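Local coordinates for SusD superfamily protein (Bacteroides fragilis, PDB 3L22) that probably binds glycans at the outer membrane, as characterised SusD relatives do, and carries zinc ions in the crystal, at residues A[337-342]-A[375-380]; A[354-359]-A[367-372]; A[283-288]-A[388-393]; A[203-208]-A[331-336]; A[129-134]-A[146-151]. All coordinates share one frame; numbering follows the deposited sequence.

Interaction 1 (A[337-342]-A[375-380]); sequences CYANKA and DALKEA. With EDO (1,2-ethanediol), chain B.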
# COMPACT_ATOMS: atom_id res chain seq x y z
N CYS A 337 2.44 4.89 16.54
CA CYS A 337 3.59 5.74 16.85
C CYS A 337 3.58 6.20 18.31
O CYS A 337 4.59 6.09 19.02
CB CYS A 337 3.61 6.97 15.97
SG CYS A 337 3.85 6.56 14.24
N TYR A 338 2.44 6.67 18.78
CA TYR A 338 2.34 7.17 20.15
C TYR A 338 2.48 6.04 21.18
O TYR A 338 3.06 6.26 22.24
CB TYR A 338 1.03 7.97 20.38
CG TYR A 338 1.08 9.43 19.97
CD1 TYR A 338 1.69 10.38 20.79
CD2 TYR A 338 0.53 9.85 18.77
CE1 TYR A 338 1.73 11.75 20.42
CE2 TYR A 338 0.56 11.19 18.40
CZ TYR A 338 1.18 12.13 19.22
OH TYR A 338 1.23 13.45 18.84
N ALA A 339 2.00 4.83 20.86
CA ALA A 339 2.18 3.68 21.76
C ALA A 339 3.67 3.30 21.91
O ALA A 339 4.02 2.64 22.88
CB ALA A 339 1.37 2.48 21.29
N ASN A 340 4.50 3.67 20.93
CA ASN A 340 5.95 3.42 20.98
C ASN A 340 6.73 4.57 21.60
O ASN A 340 7.93 4.53 21.60
CB ASN A 340 6.49 3.14 19.58
CG ASN A 340 6.25 1.73 19.14
OD1 ASN A 340 6.91 0.83 19.62
ND2 ASN A 340 5.32 1.53 18.24
N LYS A 341 6.04 5.57 22.15
CA LYS A 341 6.66 6.80 22.62
C LYS A 341 6.40 6.94 24.13
O LYS A 341 5.28 6.71 24.59
CB LYS A 341 6.06 7.95 21.78
CG LYS A 341 6.62 9.30 22.06
CD LYS A 341 5.92 10.38 21.24
CE LYS A 341 6.27 11.76 21.78
NZ LYS A 341 7.75 11.96 21.67
N ALA A 342 7.46 7.21 24.91
CA ALA A 342 7.35 7.43 26.35
C ALA A 342 6.32 8.54 26.61
O ALA A 342 6.40 9.61 26.00
CB ALA A 342 8.75 7.85 26.95
N ASP A 375 1.92 -3.83 26.09
CA ASP A 375 1.68 -4.83 25.04
C ASP A 375 0.24 -5.02 24.65
O ASP A 375 -0.05 -5.25 23.47
CB ASP A 375 2.27 -6.19 25.43
CG ASP A 375 3.79 -6.21 25.40
OD1 ASP A 375 4.40 -5.30 24.80
OD2 ASP A 375 4.38 -7.16 25.97
N ALA A 376 -0.67 -4.96 25.62
CA ALA A 376 -2.08 -5.08 25.34
C ALA A 376 -2.58 -3.96 24.47
O ALA A 376 -3.41 -4.19 23.56
CB ALA A 376 -2.92 -5.17 26.63
N LEU A 377 -2.07 -2.76 24.73
CA LEU A 377 -2.42 -1.58 23.93
C LEU A 377 -1.89 -1.73 22.51
O LEU A 377 -2.61 -1.50 21.55
CB LEU A 377 -1.89 -0.28 24.55
CG LEU A 377 -2.10 1.04 23.77
CD1 LEU A 377 -3.60 1.24 23.42
CD2 LEU A 377 -1.55 2.24 24.60
N LYS A 378 -0.63 -2.08 22.36
CA LYS A 378 -0.09 -2.28 21.01
C LYS A 378 -0.86 -3.34 20.24
O LYS A 378 -1.21 -3.15 19.06
CB LYS A 378 1.38 -2.65 21.07
CG LYS A 378 2.28 -1.48 21.51
CD LYS A 378 3.74 -1.81 21.46
CE LYS A 378 4.64 -0.66 21.93
NZ LYS A 378 4.40 -0.33 23.35
N GLU A 379 -1.16 -4.45 20.90
CA GLU A 379 -1.90 -5.52 20.24
C GLU A 379 -3.30 -5.06 19.82
O GLU A 379 -3.76 -5.43 18.75
CB GLU A 379 -1.99 -6.72 21.15
CG GLU A 379 -2.71 -7.91 20.51
CD GLU A 379 -2.33 -9.29 21.15
OE1 GLU A 379 -1.12 -9.49 21.51
OE2 GLU A 379 -3.29 -10.12 21.29
N ALA A 380 -3.96 -4.25 20.64
CA ALA A 380 -5.27 -3.72 20.26
C ALA A 380 -5.17 -2.83 19.02
O ALA A 380 -6.05 -2.83 18.18
CB ALA A 380 -5.92 -2.94 21.43
C1 EDO B . -1.99 -3.81 30.02
O1 EDO B . -3.28 -3.91 29.33
C2 EDO B . -0.78 -4.76 29.84
O2 EDO B . -0.22 -5.16 28.55
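K378 reaches across to A339 and N340 with its chain extended as far as CE and then bent at the last torsion (chi4 63°), and this bend turns the ammonium toward the backbone of the 337-342 segment. The hydrogen bond from K378 NZ to A339 O is 3.0 Å long. Its donor stands 46° above the carbonyl plane, so the approach is not along a lone pair. Farther back along the lysine, the methylene K378 CG lies 4.1 Å from A339 CB, which points at the opposing helix, and the aliphatic stem thus packs where the ammonium bonds. N340 comes at about a right angle to this chain, with OD1 3.6 Å from K378 CE. That is a contact with a methylene and not a second bond to the charge, while N340 ND2 is held by E336 O. L377 adds a looser apolar touch, its CD2 standing 4.4 Å from A339 CB. On the far side of the 375-380 segment, A376 N donates to O2 of an ethanediol at 3.0 Å, and that molecule also bonds S373 O. The pair joins the C-terminal part of helix 327-339 to the N-terminal part of helix 374-388. C337 and Y338 face helix 217-225, and helix 345-359 receives Y338 from one partner helix and both L377 and A380 from the other.

Interaction 2 (A[354-359]-A[367-372]); sequences QVRGRS and LNIDNL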
# COMPACT_ATOMS: atom_id res chain seq x y z
N GLN A 354 -11.14 6.65 18.40
CA GLN A 354 -11.82 7.27 17.28
C GLN A 354 -12.15 6.27 16.19
O GLN A 354 -13.27 6.26 15.67
CB GLN A 354 -10.98 8.37 16.60
CG GLN A 354 -10.83 9.62 17.36
CD GLN A 354 -10.11 10.69 16.55
OE1 GLN A 354 -10.56 11.08 15.46
NE2 GLN A 354 -8.98 11.15 17.07
N VAL A 355 -11.18 5.44 15.84
CA VAL A 355 -11.38 4.51 14.74
C VAL A 355 -12.33 3.39 15.15
O VAL A 355 -13.30 3.13 14.43
CB VAL A 355 -10.06 3.96 14.21
CG1 VAL A 355 -10.31 2.86 13.13
CG2 VAL A 355 -9.19 5.13 13.64
N ARG A 356 -12.08 2.76 16.30
CA ARG A 356 -12.92 1.64 16.71
C ARG A 356 -14.36 2.10 16.97
O ARG A 356 -15.31 1.42 16.59
CB ARG A 356 -12.36 0.94 17.95
CG ARG A 356 -13.15 -0.30 18.42
CD ARG A 356 -12.44 -1.06 19.54
NE ARG A 356 -13.21 -2.23 19.97
CZ ARG A 356 -13.20 -3.42 19.38
NH1 ARG A 356 -12.44 -3.68 18.33
NH2 ARG A 356 -13.96 -4.40 19.85
N GLY A 357 -14.51 3.24 17.63
CA GLY A 357 -15.83 3.82 17.91
C GLY A 357 -16.66 4.16 16.69
O GLY A 357 -17.88 4.22 16.77
N ARG A 358 -16.01 4.41 15.56
CA ARG A 358 -16.75 4.60 14.32
C ARG A 358 -17.56 3.34 13.94
O ARG A 358 -18.69 3.47 13.42
CB ARG A 358 -15.85 5.12 13.21
CG ARG A 358 -16.59 5.48 11.90
CD ARG A 358 -16.56 4.40 10.87
NE ARG A 358 -15.23 4.06 10.37
CZ ARG A 358 -14.64 4.60 9.30
NH1 ARG A 358 -15.22 5.57 8.60
NH2 ARG A 358 -13.44 4.16 8.92
N SER A 359 -17.01 2.15 14.24
CA SER A 359 -17.63 0.90 13.84
C SER A 359 -18.28 0.07 14.97
O SER A 359 -19.13 -0.78 14.70
CB SER A 359 -16.59 0.04 13.11
OG SER A 359 -16.21 0.65 11.88
N LEU A 367 -13.93 -4.73 24.80
CA LEU A 367 -12.58 -4.18 24.99
C LEU A 367 -12.68 -2.86 25.75
O LEU A 367 -13.37 -1.95 25.30
CB LEU A 367 -11.93 -3.95 23.62
CG LEU A 367 -10.49 -3.44 23.54
CD1 LEU A 367 -9.53 -4.49 24.10
CD2 LEU A 367 -10.16 -3.07 22.09
N ASN A 368 -12.05 -2.78 26.91
CA ASN A 368 -11.98 -1.52 27.62
C ASN A 368 -10.68 -0.77 27.27
O ASN A 368 -9.64 -0.96 27.91
CB ASN A 368 -12.11 -1.75 29.12
CG ASN A 368 -12.36 -0.46 29.88
OD1 ASN A 368 -11.98 0.65 29.41
ND2 ASN A 368 -13.00 -0.58 31.05
N ILE A 369 -10.76 0.08 26.26
CA ILE A 369 -9.58 0.78 25.74
C ILE A 369 -8.89 1.63 26.79
O ILE A 369 -7.65 1.63 26.89
CB ILE A 369 -9.91 1.65 24.50
CG1 ILE A 369 -10.23 0.72 23.31
CG2 ILE A 369 -8.68 2.57 24.16
CD1 ILE A 369 -10.64 1.43 22.04
N ASP A 370 -9.68 2.29 27.63
CA ASP A 370 -9.13 3.08 28.71
C ASP A 370 -8.24 2.33 29.67
O ASP A 370 -7.39 2.95 30.27
CB ASP A 370 -10.24 3.84 29.46
CG ASP A 370 -10.91 4.92 28.59
OD1 ASP A 370 -10.22 5.56 27.75
OD2 ASP A 370 -12.14 5.09 28.68
N ASN A 371 -8.40 1.00 29.79
CA ASN A 371 -7.56 0.22 30.68
C ASN A 371 -6.39 -0.46 29.98
O ASN A 371 -5.63 -1.11 30.59
CB ASN A 371 -8.44 -0.82 31.43
CG ASN A 371 -9.33 -0.17 32.47
OD1 ASN A 371 -9.13 0.98 32.83
ND2 ASN A 371 -10.31 -0.92 33.00
N LEU A 372 -6.24 -0.30 28.69
CA LEU A 372 -5.07 -0.86 28.00
C LEU A 372 -3.74 -0.15 28.33
O LEU A 372 -3.72 1.06 28.49
CB LEU A 372 -5.27 -0.78 26.49
CG LEU A 372 -6.42 -1.59 25.89
CD1 LEU A 372 -6.60 -1.22 24.42
CD2 LEU A 372 -6.16 -3.08 26.09
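R356 meets L367 and I369 by van der Waals packing, with no hydrogen bond between the segments. L367 CD2 sits over one face of the guanidinium, 3.8 Å above its plane and displaced toward the rim; it is also 3.8 Å from R356 NE and 4.0 Å from R356 CD. I369 CD1 reaches the same R356 CD at 4.0 Å, which places the two methyls together at the joint between the aliphatic stem and the charged head. The stem is extended from CG to NE, and the final turn (chi4 83°) swings the guanidinium out of line with it, presenting a face to the leucine. The polar contacts of R356 run to residues beyond the two segments: NE forms a salt bridge with D365 OD2, NH1 another with E384 OE1, and NH2 donates to the carbonyl oxygen of D290. With all three nitrogens engaged, the plane under L367 has little freedom to rotate. D290 is seen to bind zinc in this protein; separately, a zinc ion lies about 5 Å from the L367 side chain. Within the SusD-family region the arrangement is a helix-loop-helix connection: the loop leaving helix 345-359 folds back on it through the 3-10 turn 369-371 before helix 374-388 starts.

Interaction 3 (A[283-288]-A[388-393]); sequences SGIMSK and EFIGEG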
# COMPACT_ATOMS: atom_id res chain seq x y z
N SER A 283 -8.27 -18.52 11.73
CA SER A 283 -7.09 -18.05 12.43
C SER A 283 -6.72 -16.58 12.25
O SER A 283 -5.77 -16.13 12.91
CB SER A 283 -5.87 -18.86 11.93
OG SER A 283 -6.04 -20.24 12.18
N GLY A 284 -7.37 -15.86 11.34
CA GLY A 284 -7.05 -14.46 11.07
C GLY A 284 -7.83 -13.53 11.99
O GLY A 284 -8.45 -13.97 12.93
N ILE A 285 -7.79 -12.24 11.69
CA ILE A 285 -8.39 -11.22 12.53
C ILE A 285 -9.86 -11.49 12.83
O ILE A 285 -10.32 -11.32 13.97
CB ILE A 285 -8.18 -9.79 11.94
CG1 ILE A 285 -8.63 -8.70 12.96
CG2 ILE A 285 -8.90 -9.58 10.61
CD1 ILE A 285 -7.95 -8.79 14.33
N MSE A 286 -10.61 -11.93 11.83
CA MSE A 286 -12.03 -12.16 12.03
C MSE A 286 -12.33 -13.48 12.73
O MSE A 286 -13.49 -13.77 12.90
CB MSE A 286 -12.81 -12.03 10.71
CG MSE A 286 -12.77 -10.63 10.16
SE MSE A 286 -14.21 -10.46 8.85
CE MSE A 286 -13.95 -8.76 8.03
N SER A 287 -11.31 -14.26 13.11
CA SER A 287 -11.50 -15.37 14.03
C SER A 287 -11.46 -14.92 15.47
O SER A 287 -11.74 -15.72 16.33
CB SER A 287 -10.38 -16.41 13.86
OG SER A 287 -9.15 -15.99 14.42
N LYS A 288 -11.06 -13.68 15.76
CA LYS A 288 -10.94 -13.25 17.13
C LYS A 288 -12.26 -12.61 17.61
O LYS A 288 -12.81 -11.78 16.90
CB LYS A 288 -9.82 -12.22 17.26
CG LYS A 288 -8.43 -12.76 16.87
CD LYS A 288 -7.40 -11.68 17.01
CE LYS A 288 -6.07 -12.00 16.34
NZ LYS A 288 -5.15 -12.55 17.30
N GLU A 388 -9.78 -3.07 10.24
CA GLU A 388 -10.05 -1.91 9.41
C GLU A 388 -9.53 -2.06 7.97
O GLU A 388 -10.22 -1.63 7.06
CB GLU A 388 -9.48 -0.65 10.05
CG GLU A 388 -9.93 0.70 9.44
CD GLU A 388 -11.38 1.08 9.74
OE1 GLU A 388 -11.92 0.73 10.82
OE2 GLU A 388 -11.97 1.75 8.86
N PHE A 389 -8.33 -2.66 7.77
CA PHE A 389 -7.67 -2.71 6.48
C PHE A 389 -7.58 -4.08 5.83
O PHE A 389 -6.81 -4.30 4.88
CB PHE A 389 -6.32 -1.96 6.57
CG PHE A 389 -6.53 -0.53 6.80
CD1 PHE A 389 -7.00 0.27 5.77
CD2 PHE A 389 -6.42 0.01 8.07
CE1 PHE A 389 -7.28 1.61 5.99
CE2 PHE A 389 -6.71 1.33 8.29
CZ PHE A 389 -7.16 2.12 7.25
N ILE A 390 -8.45 -4.98 6.26
CA ILE A 390 -8.59 -6.27 5.61
C ILE A 390 -8.90 -6.03 4.14
O ILE A 390 -9.81 -5.27 3.79
CB ILE A 390 -9.62 -7.19 6.31
CG1 ILE A 390 -9.54 -8.63 5.74
CG2 ILE A 390 -11.08 -6.65 6.25
CD1 ILE A 390 -10.28 -9.71 6.63
N GLY A 391 -8.11 -6.66 3.27
CA GLY A 391 -8.27 -6.48 1.83
C GLY A 391 -7.74 -5.20 1.21
O GLY A 391 -8.01 -4.93 0.01
N GLU A 392 -7.00 -4.39 1.97
CA GLU A 392 -6.62 -3.04 1.48
C GLU A 392 -5.09 -2.82 1.36
O GLU A 392 -4.59 -1.72 1.50
CB GLU A 392 -7.30 -1.93 2.31
CG GLU A 392 -8.79 -1.83 2.02
CD GLU A 392 -9.49 -0.68 2.74
OE1 GLU A 392 -8.94 0.46 2.80
OE2 GLU A 392 -10.59 -0.94 3.27
N GLY A 393 -4.36 -3.86 1.03
CA GLY A 393 -3.00 -3.71 0.51
C GLY A 393 -1.98 -3.37 1.58
O GLY A 393 -0.95 -2.80 1.26
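No flat side chain enters where I390 meets I285 and M286; the planar group that matters locally is the peptide carbonyl of G284, which sets up the 3-10 turn carrying the two hydrophobic residues. G284 O accepts twice, from S287 OG at 2.6 Å, lying in the carbonyl plane, and from S287 N at 2.9 Å. From this turn the selenomethionine M286 extends beyond CG (chi2 -162°, chi3 -172°) and delivers its methyl to I390 end-on, the two side chains crossing at about a right angle. M286 CE is 4.0 Å from I390 CG2 and also 4.0 Å from I390 CD1, so it rests against both branches of the isoleucine. I285 contributes its short branch, with CG2 4.2 Å from I390 CD1, while the end of the side chain leads away; I285 also touches Y291, and N383 and R386 of helix 374-388. I390 itself is presented by a type II turn from F389 to E392, closed by the bond from E392 N to F389 O at 2.9 Å; G391 takes the positive phi of 77° in this turn. The contact thus joins the loop before helix 297-302 to the loop after helix 374-388. With no polar bond between the segments, it relies on dispersion and exclusion of water, and its direction is set by the two hydrogen-bonded turns.

Interaction 4 (A[203-208]-A[331-336]); sequences ANMLKM and LLDLAE. With EDO (1,2-ethanediol), chain Z; EDO (1,2-ethanediol), chain C.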
# COMPACT_ATOMS: atom_id res chain seq x y z
N ALA A 203 1.52 12.66 0.45
CA ALA A 203 2.96 12.65 0.61
C ALA A 203 3.33 12.41 2.09
O ALA A 203 4.25 11.65 2.39
CB ALA A 203 3.54 13.96 0.10
N ASN A 204 2.62 13.07 2.99
CA ASN A 204 2.85 12.91 4.42
C ASN A 204 2.46 11.54 4.95
O ASN A 204 3.13 11.01 5.85
CB ASN A 204 2.12 14.03 5.19
CG ASN A 204 2.87 15.36 5.13
OD1 ASN A 204 4.08 15.38 5.29
ND2 ASN A 204 2.14 16.48 4.94
N MSE A 205 1.43 10.93 4.37
CA MSE A 205 1.08 9.55 4.71
C MSE A 205 2.22 8.61 4.32
O MSE A 205 2.58 7.73 5.10
CB MSE A 205 -0.22 9.11 4.02
CG MSE A 205 -1.47 9.70 4.63
SE MSE A 205 -1.70 9.12 6.48
CE MSE A 205 -2.02 7.19 6.13
N LEU A 206 2.79 8.80 3.13
CA LEU A 206 3.89 7.92 2.69
C LEU A 206 5.12 8.15 3.59
O LEU A 206 5.83 7.20 3.96
CB LEU A 206 4.25 8.16 1.21
CG LEU A 206 5.25 7.20 0.57
CD1 LEU A 206 4.92 5.72 0.87
CD2 LEU A 206 5.37 7.44 -0.95
N LYS A 207 5.38 9.41 3.92
CA LYS A 207 6.49 9.78 4.77
C LYS A 207 6.26 9.13 6.15
O LYS A 207 7.16 8.52 6.71
CB LYS A 207 6.55 11.29 4.87
CG LYS A 207 7.75 11.88 5.54
CD LYS A 207 7.77 13.44 5.49
CE LYS A 207 7.95 14.01 4.10
NZ LYS A 207 8.33 15.46 4.11
N MSE A 208 5.05 9.17 6.67
CA MSE A 208 4.78 8.50 7.91
C MSE A 208 5.05 7.01 7.84
O MSE A 208 5.69 6.47 8.75
CB MSE A 208 3.37 8.74 8.41
CG MSE A 208 3.10 7.97 9.69
SE MSE A 208 1.54 8.56 10.72
CE MSE A 208 0.44 8.52 9.36
N LEU A 331 -5.04 7.73 11.61
CA LEU A 331 -5.29 7.61 13.05
C LEU A 331 -4.66 6.37 13.71
O LEU A 331 -4.05 6.48 14.78
CB LEU A 331 -6.82 7.65 13.31
CG LEU A 331 -7.53 8.99 12.95
CD1 LEU A 331 -9.04 8.89 13.10
CD2 LEU A 331 -7.00 10.17 13.77
N LEU A 332 -4.81 5.22 13.08
CA LEU A 332 -4.25 4.01 13.62
C LEU A 332 -2.72 3.98 13.49
O LEU A 332 -2.07 3.43 14.36
CB LEU A 332 -4.88 2.75 12.98
CG LEU A 332 -6.33 2.42 13.30
CD1 LEU A 332 -6.76 1.14 12.57
CD2 LEU A 332 -6.59 2.32 14.82
N ASP A 333 -2.16 4.55 12.44
CA ASP A 333 -0.70 4.68 12.32
C ASP A 333 -0.18 5.59 13.46
O ASP A 333 0.79 5.25 14.16
CB ASP A 333 -0.25 5.29 10.96
CG ASP A 333 -0.40 4.30 9.74
OD1 ASP A 333 -0.60 3.12 9.93
OD2 ASP A 333 -0.33 4.80 8.57
N LEU A 334 -0.81 6.76 13.62
CA LEU A 334 -0.49 7.66 14.75
C LEU A 334 -0.64 6.96 16.09
O LEU A 334 0.21 7.11 16.96
CB LEU A 334 -1.32 8.96 14.70
CG LEU A 334 -0.91 9.97 13.63
CD1 LEU A 334 -1.96 11.11 13.52
CD2 LEU A 334 0.49 10.53 13.91
N ALA A 335 -1.69 6.16 16.26
CA ALA A 335 -1.86 5.40 17.51
C ALA A 335 -0.63 4.52 17.74
O ALA A 335 -0.10 4.50 18.84
CB ALA A 335 -3.11 4.53 17.45
N GLU A 336 -0.16 3.81 16.68
CA GLU A 336 1.00 2.93 16.83
C GLU A 336 2.23 3.75 17.20
O GLU A 336 2.99 3.36 18.09
CB GLU A 336 1.24 2.07 15.57
CG GLU A 336 2.53 1.24 15.62
CD GLU A 336 2.69 0.34 14.42
OE1 GLU A 336 1.81 0.39 13.52
OE2 GLU A 336 3.72 -0.40 14.36
C1 EDO Z . 12.06 15.22 5.39
O1 EDO Z . 10.75 15.77 5.55
C2 EDO Z . 12.21 14.17 4.32
O2 EDO Z . 11.09 13.98 3.47
C1 EDO C . 1.15 1.33 7.47
O1 EDO C . -0.26 1.47 7.42
C2 EDO C . 1.69 0.31 6.45
O2 EDO C . 3.10 0.20 6.79
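Packing between helix 200-213 and helix 327-339 sets the selenomethionines M205 and M208 against D333 and L334. Over these short segments the axes run 33° from parallel and approach no closer than 11.4 Å, a wide spacing spanned by long side chains. M208 does most of the work: its CG lies anti to the backbone N (chi1 177°), which sends the chain toward the other helix, and a bend at chi3 lays CE 3.7 Å from D333 CB. The selenium of M208 stands 3.9 Å from L334 CD2, those two side chains crossing at about a right angle. The helices come from two different family regions, the N-terminal starch-binding-associated part and the C-terminal SusD part, so the contact joins portions of the chain 123 residues apart. M205, folded at chi2 and chi3, brings its methyl CE within 3.8 Å of D333 OD2. The carboxylate has its stronger partner in K385 NZ, which forms a salt bridge with D333 OD1. O1 of an ethanediol lies 3.0 Å from D333 OD1, and the same molecule is also hydrogen-bonded to K385, E329 and R401. E329 OE2 is itself close to D333 OD2, and the nearby lysine probably eases the repulsion between the two acids.

Interaction 5 (A[129-134]-A[146-151]); sequences YYLNNL and KSVPLR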
# COMPACT_ATOMS: atom_id res chain seq x y z
N TYR A 129 8.72 2.43 -2.64
CA TYR A 129 8.24 2.00 -1.34
C TYR A 129 7.69 0.56 -1.38
O TYR A 129 7.98 -0.27 -0.50
CB TYR A 129 7.18 2.99 -0.81
CG TYR A 129 6.38 2.45 0.33
CD1 TYR A 129 6.84 2.56 1.64
CD2 TYR A 129 5.16 1.85 0.13
CE1 TYR A 129 6.12 2.07 2.71
CE2 TYR A 129 4.41 1.34 1.21
CZ TYR A 129 4.89 1.46 2.49
OH TYR A 129 4.17 0.98 3.57
N TYR A 130 6.88 0.27 -2.40
CA TYR A 130 6.36 -1.08 -2.55
C TYR A 130 7.46 -2.12 -2.87
O TYR A 130 7.45 -3.21 -2.28
CB TYR A 130 5.20 -1.11 -3.54
CG TYR A 130 3.93 -0.47 -2.98
CD1 TYR A 130 3.32 -0.99 -1.84
CD2 TYR A 130 3.33 0.61 -3.61
CE1 TYR A 130 2.15 -0.45 -1.34
CE2 TYR A 130 2.18 1.18 -3.11
CZ TYR A 130 1.57 0.64 -1.99
OH TYR A 130 0.43 1.18 -1.48
N LEU A 131 8.43 -1.78 -3.70
CA LEU A 131 9.57 -2.67 -3.94
C LEU A 131 10.34 -2.95 -2.64
O LEU A 131 10.75 -4.09 -2.37
CB LEU A 131 10.51 -2.10 -5.00
CG LEU A 131 10.01 -1.90 -6.44
CD1 LEU A 131 11.09 -1.21 -7.26
CD2 LEU A 131 9.58 -3.28 -7.05
N ASN A 132 10.44 -1.93 -1.78
CA ASN A 132 11.20 -2.04 -0.54
C ASN A 132 10.50 -2.92 0.49
O ASN A 132 11.08 -3.23 1.52
CB ASN A 132 11.45 -0.65 0.09
CG ASN A 132 12.86 -0.47 0.63
OD1 ASN A 132 13.80 -1.11 0.16
ND2 ASN A 132 13.02 0.43 1.63
N ASN A 133 9.23 -3.25 0.24
CA ASN A 133 8.46 -4.14 1.10
C ASN A 133 8.23 -5.53 0.51
O ASN A 133 7.37 -6.29 1.01
CB ASN A 133 7.13 -3.47 1.46
CG ASN A 133 7.29 -2.41 2.52
OD1 ASN A 133 7.41 -2.74 3.70
ND2 ASN A 133 7.32 -1.12 2.11
N LEU A 134 9.05 -5.90 -0.49
CA LEU A 134 9.06 -7.25 -1.09
C LEU A 134 10.45 -7.90 -1.13
O LEU A 134 10.59 -9.05 -0.72
CB LEU A 134 8.45 -7.22 -2.49
CG LEU A 134 6.95 -6.93 -2.53
CD1 LEU A 134 6.50 -6.55 -3.96
CD2 LEU A 134 6.16 -8.13 -1.95
N LYS A 146 20.27 -5.86 1.33
CA LYS A 146 20.18 -5.41 -0.07
C LYS A 146 18.74 -5.43 -0.55
O LYS A 146 18.02 -6.39 -0.32
CB LYS A 146 21.04 -6.27 -1.00
CG LYS A 146 22.53 -6.08 -0.78
CD LYS A 146 23.27 -6.98 -1.72
CE LYS A 146 24.79 -6.89 -1.56
NZ LYS A 146 25.46 -7.40 -2.82
N SER A 147 18.35 -4.36 -1.24
CA SER A 147 17.00 -4.22 -1.74
C SER A 147 17.01 -4.28 -3.26
O SER A 147 17.04 -5.38 -3.81
CB SER A 147 16.35 -2.96 -1.18
OG SER A 147 15.05 -2.77 -1.71
N VAL A 148 17.01 -3.13 -3.94
CA VAL A 148 16.79 -3.09 -5.39
C VAL A 148 17.71 -2.01 -6.00
O VAL A 148 18.19 -1.15 -5.27
CB VAL A 148 15.31 -2.80 -5.72
CG1 VAL A 148 14.34 -3.88 -5.13
CG2 VAL A 148 14.89 -1.38 -5.30
N PRO A 149 17.99 -2.07 -7.32
CA PRO A 149 18.71 -0.98 -7.98
C PRO A 149 17.97 0.34 -7.92
O PRO A 149 16.75 0.37 -8.21
CB PRO A 149 18.80 -1.44 -9.44
CG PRO A 149 18.61 -2.97 -9.36
CD PRO A 149 17.69 -3.18 -8.25
N LEU A 150 18.69 1.40 -7.55
CA LEU A 150 18.10 2.70 -7.41
C LEU A 150 18.29 3.42 -8.75
O LEU A 150 19.27 4.13 -8.95
CB LEU A 150 18.75 3.46 -6.23
CG LEU A 150 18.20 4.84 -5.87
CD1 LEU A 150 16.65 4.87 -5.85
CD2 LEU A 150 18.75 5.27 -4.51
N ARG A 151 17.36 3.19 -9.67
CA ARG A 151 17.42 3.78 -11.02
C ARG A 151 16.72 5.14 -11.03
O ARG A 151 15.50 5.22 -10.83
CB ARG A 151 16.78 2.84 -12.04
CG ARG A 151 17.33 1.41 -11.99
CD ARG A 151 16.91 0.57 -13.16
NE ARG A 151 17.51 -0.76 -13.14
CZ ARG A 151 18.74 -1.07 -13.54
NH1 ARG A 151 19.56 -0.15 -14.05
NH2 ARG A 151 19.14 -2.33 -13.46
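S147 OG donates to N132 OD1 at 2.8 Å, in the plane of the amide carbonyl and with a C=O...donor angle of 155°. Two torsions bring the groups together. The S147 hydroxyl is turned opposite its main-chain nitrogen, which carries it toward the 129-134 segment, and N132 has an unstaggered first torsion (chi1 -138°) that turns its carboxamide to the same spot. The other end of that amide is engaged as well, N132 ND2 donating to V168 O, so the group is held at both ends and its flip state is defined by the bonds. S147 CB also comes within 3.4 Å of N132 OD1. Beside this polar pair, L131 CB and V148 CG1 meet at 4.2 Å, both side chains being buried and in touch with Y89 of helix 79-103. Here the chain leaving helix 113-131 returns alongside the end of that helix as an irregular loop. S147 and V148 both pair with S166 as a classic beta bulge, and the irregularity directs both residues at the helix. Within the 129-134 segment, N133 ND2 donates to Y129 O at 2.8 Å, standing 36° above the carbonyl plane. The same nitrogen lies 3.4 Å above one face of the Y129 ring, toward its rim. Y129 CD2, in turn, is 3.9 Å above the centre of the Y130 ring. N133 and L134 both pack on F49 of helix 44-52.

In the fold
Interactions 1 and 2 lie wholly in the C-terminal SusD-family region, and interaction 4 joins it to the N-terminal one. Interactions 1 and 4 both use helix 327-339, with centres 14 Å apart. Interactions 1 and 2 touch where A380 CB meets L372 CD1 at 3.5 Å, and interaction 2 reaches interaction 4 through V355 CG2 and L331 CB, also at 3.5 Å. A salt bridge of 2.8 Å from R358 NH2 to E388 OE2 ties interaction 2 to interaction 3. Interaction 5 belongs to the N-terminal region and meets interaction 4 where L206 CD1 packs on Y129 CG at 3.6 Å. Interaction 2 lies beside a bound zinc ion, whereas interactions 1 and 4 are away from the annotated zinc sites.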